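Local atomic coordinates of DegV family protein (Corynebacterium glutamicum, PDB entry 3EGL), a protein that binds long-chain fatty acids such as palmitate and may take part in lipid transport or fatty acid metabolism. Residues Gly44-Ser47 against Leu48-Ala51; Gly120-Leu123 against Gln124-Tyr127. All blocks are in the same frame, centred on the assembly; numbering follows the deposited sequence.

Following the chain from the N terminus, contact 1 comes first: residues 44-51 lead from the edge strand 40-43 of the five-stranded sheet into helix 47-60, and G44 at their start lies beside the palmitate carboxylate. Contact 2, residues 120-127, follows in series, neither nested in contact 1 nor crossing it; it closes the turn between helices 104-116 and 123-133. Each begins its helix with a serine-glutamate capping box. Contact 1 ties its helix start to strand 26-35 and helix 78-86, contact 2 to strands 66-69 and 94-97 of the same sheet. Their centres are about 24 Å apart, and they do not touch.

Contact 1 of 2, residues Gly44-Ser47 against Leu48-Ala51; sequences GLSS and LELA. With PLM (palmitic acid), chain D.
S46 and E49 hold each other in both directions. The backbone N of S46 donates to OE1 of E49 at 2.9 Å, an almost straight bond (176°) that reaches OE1 on its anti side, somewhat out of the carboxylate plane. In return the backbone N of E49 donates to OG of S46 at 3.3 Å. With chi1 at 74°, OG of S46 sits between its own N and carbonyl carbon, turned to meet the first turn of the helix, and CG of E49 lies 3.1 Å from it. The E49 chain, extended beyond CG, carries the carboxylate back past the serine. This is a capping box with S46 as N-cap of helix 47-60. The ordinary helical bonds start at once, L50 N to S46 O (3.2 Å) and A51 N to S47 O (2.8 Å). The side chains of L45 and L50 cross at about a right angle, CD1 of L45 and CD2 of L50 meeting at 3.9 Å, while CD2 of L45 also lies against the carboxylate of E49. Further out, OE1 of E49 is also hydrogen-bonded to NE2 of H32 on strand 26-35, and I29 of the same strand touches both L45 and L50. A81, A82 and A85 of helix 78-86 pack on L50. At the other end, N of G44 comes within 3.5 Å of C1 of palmitate, which is hydrogen-bonded to OG1 of T42 and OG of S76.

Contact 2 of 2, residues Gly120-Leu123 against Gln124-Tyr127; sequences GASL and QECY
A capping box opens helix 123-133, with S122 as the N-cap and E125 three residues on. Backbone N of S122 donates to OE1 of E125 at 2.9 Å, arriving on the anti side of that oxygen and 24° out of the carboxylate plane. The reciprocal bond runs from E125 N to OG of S122, longer at 3.3 Å. With chi1 at -66°, CG of E125 stands beside its own backbone N and 3.2 Å from OG of S122; the chain, extended from there, carries OE1 on to the backbone N of S122. Two main-chain bonds continue the turn: C126 N to S122 O at 2.9 Å and Y127 N to L123 O at 2.7 Å. On the inner side CB of A121 touches SG of C126 at 3.8 Å, an apolar contact of the loop with the helix, and the same methyl group lies beside OE1 of E125. L123, C126 and Y127 rest on L67 of strand 66-69. R95 of strand 94-97 is hydrogen-bonded through NH2 to OE1 of Q124 and makes a cation-pi contact with Y127. Just upstream G120, at positive phi, is the C-prime residue of the Schellman motif that ends helix 104-116. A Schellman motif followed directly by a capping box is a common way for one helix to end and the next to begin across a short connection.

Contact 1 of 2, residues Gly44-Ser47 against Leu48-Ala51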
ATOM      1  N   GLY A  44      12.412  -7.758   2.801  1.00 24.56           N
ATOM      2  CA  GLY A  44      12.420  -6.441   2.160  1.00 24.65           C
ATOM      3  C   GLY A  44      13.477  -6.328   1.075  1.00 24.26           C
ATOM      4  O   GLY A  44      14.226  -7.273   0.822  1.00 24.39           O
ATOM      5  N   LEU A  45      13.503  -5.189   0.391  1.00 24.04           N
ATOM      6  CA  LEU A  45      14.504  -4.959  -0.635  1.00 23.44           C
ATOM      7  C   LEU A  45      15.797  -4.510   0.000  1.00 23.49           C
ATOM      8  O   LEU A  45      15.763  -3.707   0.936  1.00 23.49           O
ATOM      9  CB  LEU A  45      14.045  -3.873  -1.568  1.00 23.59           C
ATOM     10  CG  LEU A  45      12.828  -4.283  -2.409  1.00 25.93           C
ATOM     11  CD1 LEU A  45      12.237  -3.062  -3.124  1.00 20.73           C
ATOM     12  CD2 LEU A  45      13.195  -5.423  -3.376  1.00 23.34           C
ATOM     13  N   SER A  46      16.924  -5.028  -0.503  1.00 22.78           N
ATOM     14  CA  SER A  46      18.231  -4.669   0.018  1.00 22.43           C
ATOM     15  C   SER A  46      18.669  -3.345  -0.601  1.00 21.82           C
ATOM     16  O   SER A  46      18.196  -2.985  -1.645  1.00 21.99           O
ATOM     17  CB  SER A  46      19.260  -5.765  -0.310  1.00 21.32           C
ATOM     18  OG  SER A  46      19.595  -5.696  -1.692  1.00 21.44           O
ATOM     19  N   SER A  47      19.632  -2.661  -0.005  1.00 21.49           N
ATOM     20  CA  SER A  47      20.015  -1.369  -0.538  1.00 21.71           C
ATOM     21  C   SER A  47      20.761  -1.548  -1.885  1.00 21.80           C
ATOM     22  O   SER A  47      20.691  -0.698  -2.790  1.00 21.84           O
ATOM     23  CB  SER A  47      20.831  -0.585   0.490  1.00 20.02           C
ATOM     24  OG  SER A  47      21.985  -1.325   0.794  1.00 23.22           O
ATOM     25  N   LEU A  48      21.436  -2.672  -2.021  1.00 20.67           N
ATOM     26  CA  LEU A  48      22.084  -2.992  -3.270  1.00 21.90           C
ATOM     27  C   LEU A  48      21.090  -3.095  -4.476  1.00 21.58           C
ATOM     28  O   LEU A  48      21.379  -2.610  -5.562  1.00 20.31           O
ATOM     29  CB  LEU A  48      22.873  -4.285  -3.080  1.00 21.69           C
ATOM     30  CG  LEU A  48      23.991  -4.589  -4.037  1.00 24.49           C
ATOM     31  CD1 LEU A  48      25.136  -3.623  -3.757  1.00 25.20           C
ATOM     32  CD2 LEU A  48      24.445  -6.083  -3.887  1.00 26.47           C
ATOM     33  N   GLU A  49      19.924  -3.693  -4.257  1.00 21.54           N
ATOM     34  CA  GLU A  49      18.964  -3.887  -5.325  1.00 22.93           C
ATOM     35  C   GLU A  49      18.326  -2.555  -5.599  1.00 22.35           C
ATOM     36  O   GLU A  49      17.903  -2.320  -6.719  1.00 21.74           O
ATOM     37  CB  GLU A  49      17.811  -4.837  -4.939  1.00 22.89           C
ATOM     38  CG  GLU A  49      18.169  -6.195  -4.440  1.00 30.42           C
ATOM     39  CD  GLU A  49      16.888  -6.897  -3.938  1.00 40.90           C
ATOM     40  OE1 GLU A  49      16.608  -6.916  -2.700  1.00 39.88           O
ATOM     41  OE2 GLU A  49      16.098  -7.338  -4.823  1.00 47.24           O
ATOM     42  N   LEU A  50      18.180  -1.721  -4.569  1.00 21.93           N
ATOM     43  CA  LEU A  50      17.587  -0.418  -4.797  1.00 22.05           C
ATOM     44  C   LEU A  50      18.555   0.517  -5.531  1.00 21.68           C
ATOM     45  O   LEU A  50      18.131   1.267  -6.426  1.00 22.09           O
ATOM     46  CB  LEU A  50      17.052   0.194  -3.498  1.00 22.59           C
ATOM     47  CG  LEU A  50      15.775  -0.496  -2.992  1.00 22.84           C
ATOM     48  CD1 LEU A  50      15.476  -0.122  -1.548  1.00 19.61           C
ATOM     49  CD2 LEU A  50      14.592  -0.114  -3.916  1.00 20.60           C
ATOM     50  N   ALA A  51      19.850   0.446  -5.201  1.00 20.54           N
ATOM     51  CA  ALA A  51      20.830   1.256  -5.907  1.00 20.31           C
ATOM     52  C   ALA A  51      20.734   0.957  -7.411  1.00 21.17           C
ATOM     53  O   ALA A  51      20.698   1.880  -8.228  1.00 21.44           O
ATOM     54  CB  ALA A  51      22.242   1.020  -5.408  1.00 18.00           C
TER
HETATM   55  C1  PLM D 275       9.221  -7.747   4.207  1.00 33.86           C
HETATM   56  O1  PLM D 275       9.680  -6.724   4.744  1.00 34.50           O
HETATM   57  O2  PLM D 275       9.563  -8.851   4.663  1.00 35.94           O
HETATM   58  C2  PLM D 275       8.256  -7.700   3.060  1.00 32.48           C
HETATM   59  C3  PLM D 275       6.964  -7.049   3.547  1.00 32.61           C
HETATM   60  C4  PLM D 275       6.049  -7.919   4.370  1.00 29.76           C
HETATM   61  C5  PLM D 275       5.121  -6.954   5.104  1.00 29.72           C
HETATM   62  C6  PLM D 275       4.017  -7.660   5.849  1.00 29.49           C
HETATM   63  C7  PLM D 275       3.189  -6.624   6.575  1.00 33.51           C
HETATM   64  C8  PLM D 275       1.807  -7.123   7.024  1.00 35.50           C
HETATM   65  C9  PLM D 275       0.856  -7.222   5.828  1.00 39.16           C
HETATM   66  CA  PLM D 275      -0.622  -7.150   6.239  1.00 42.05           C
HETATM   67  CB  PLM D 275      -1.558  -7.706   5.174  1.00 42.46           C
HETATM   68  CC  PLM D 275      -1.545  -7.000   3.809  1.00 43.38           C
HETATM   69  CD  PLM D 275      -2.584  -5.893   3.762  1.00 43.65           C
HETATM   70  CE  PLM D 275      -3.084  -5.604   2.361  1.00 41.57           C
HETATM   71  CF  PLM D 275      -2.620  -4.224   1.885  1.00 41.04           C
HETATM   72  CG  PLM D 275      -3.631  -3.103   2.120  1.00 36.32           C

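Contact 2 of 2, residues Gly120-Leu123 against Gln124-Tyr127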
ATOM      1  N   GLY A 120       5.018  17.184 -16.765  1.00 20.60           N
ATOM      2  CA  GLY A 120       6.266  17.946 -16.574  1.00 20.73           C
ATOM      3  C   GLY A 120       6.506  18.504 -15.168  1.00 20.82           C
ATOM      4  O   GLY A 120       7.426  19.307 -14.991  1.00 20.50           O
ATOM      5  N   ALA A 121       5.718  18.070 -14.168  1.00 19.69           N
ATOM      6  CA  ALA A 121       5.894  18.546 -12.801  1.00 19.64           C
ATOM      7  C   ALA A 121       7.312  18.220 -12.296  1.00 20.88           C
ATOM      8  O   ALA A 121       7.912  17.181 -12.667  1.00 19.66           O
ATOM      9  CB  ALA A 121       4.856  17.936 -11.880  1.00 19.83           C
ATOM     10  N   SER A 122       7.846  19.097 -11.449  1.00 21.12           N
ATOM     11  CA  SER A 122       9.164  18.848 -10.852  1.00 22.13           C
ATOM     12  C   SER A 122       9.099  17.710  -9.810  1.00 22.72           C
ATOM     13  O   SER A 122       8.016  17.302  -9.354  1.00 22.79           O
ATOM     14  CB  SER A 122       9.659  20.123 -10.204  1.00 21.37           C
ATOM     15  OG  SER A 122       8.919  20.376  -9.033  1.00 24.46           O
ATOM     16  N   LEU A 123      10.263  17.169  -9.469  1.00 23.71           N
ATOM     17  CA  LEU A 123      10.371  16.177  -8.400  1.00 23.92           C
ATOM     18  C   LEU A 123       9.665  16.664  -7.094  1.00 23.81           C
ATOM     19  O   LEU A 123       8.786  15.957  -6.567  1.00 24.66           O
ATOM     20  CB  LEU A 123      11.836  15.773  -8.153  1.00 22.84           C
ATOM     21  CG  LEU A 123      12.117  14.601  -7.197  1.00 23.83           C
ATOM     22  CD1 LEU A 123      11.415  13.292  -7.623  1.00 19.20           C
ATOM     23  CD2 LEU A 123      13.667  14.357  -7.081  1.00 21.97           C
ATOM     24  N   GLN A 124      10.032  17.846  -6.590  1.00 23.18           N
ATOM     25  CA  GLN A 124       9.381  18.395  -5.391  1.00 23.63           C
ATOM     26  C   GLN A 124       7.833  18.348  -5.532  1.00 23.56           C
ATOM     27  O   GLN A 124       7.127  17.973  -4.591  1.00 24.82           O
ATOM     28  CB  GLN A 124       9.842  19.847  -5.098  1.00 22.49           C
ATOM     29  CG  GLN A 124       9.167  20.473  -3.880  1.00 22.90           C
ATOM     30  CD  GLN A 124       9.503  19.712  -2.584  1.00 27.72           C
ATOM     31  OE1 GLN A 124      10.657  19.346  -2.356  1.00 27.73           O
ATOM     32  NE2 GLN A 124       8.489  19.441  -1.752  1.00 26.97           N
ATOM     33  N   GLU A 125       7.325  18.714  -6.707  1.00 23.01           N
ATOM     34  CA  GLU A 125       5.870  18.772  -6.950  1.00 23.08           C
ATOM     35  C   GLU A 125       5.224  17.406  -7.019  1.00 23.11           C
ATOM     36  O   GLU A 125       4.114  17.235  -6.493  1.00 23.19           O
ATOM     37  CB  GLU A 125       5.548  19.574  -8.209  1.00 23.17           C
ATOM     38  CG  GLU A 125       5.909  21.076  -8.076  1.00 23.45           C
ATOM     39  CD  GLU A 125       5.911  21.839  -9.425  1.00 25.02           C
ATOM     40  OE1 GLU A 125       6.138  21.258 -10.506  1.00 26.81           O
ATOM     41  OE2 GLU A 125       5.692  23.050  -9.402  1.00 28.62           O
ATOM     42  N   CYS A 126       5.908  16.430  -7.636  1.00 21.77           N
ATOM     43  CA  CYS A 126       5.392  15.081  -7.620  1.00 22.56           C
ATOM     44  C   CYS A 126       5.444  14.575  -6.189  1.00 22.60           C
ATOM     45  O   CYS A 126       4.515  13.907  -5.732  1.00 21.91           O
ATOM     46  CB  CYS A 126       6.178  14.164  -8.546  1.00 22.51           C
ATOM     47  SG  CYS A 126       6.062  14.676 -10.275  1.00 26.85           S
ATOM     48  N   TYR A 127       6.518  14.931  -5.473  1.00 22.86           N
ATOM     49  CA  TYR A 127       6.645  14.562  -4.057  1.00 22.99           C
ATOM     50  C   TYR A 127       5.428  15.073  -3.264  1.00 23.51           C
ATOM     51  O   TYR A 127       4.763  14.306  -2.555  1.00 24.19           O
ATOM     52  CB  TYR A 127       7.954  15.125  -3.448  1.00 22.49           C
ATOM     53  CG  TYR A 127       8.030  14.905  -1.969  1.00 19.95           C
ATOM     54  CD1 TYR A 127       8.470  13.672  -1.456  1.00 22.18           C
ATOM     55  CD2 TYR A 127       7.634  15.915  -1.070  1.00 19.76           C
ATOM     56  CE1 TYR A 127       8.517  13.426  -0.058  1.00 20.45           C
ATOM     57  CE2 TYR A 127       7.668  15.705   0.310  1.00 20.97           C
ATOM     58  CZ  TYR A 127       8.117  14.435   0.815  1.00 21.99           C
ATOM     59  OH  TYR A 127       8.167  14.201   2.184  1.00 23.37           O
TER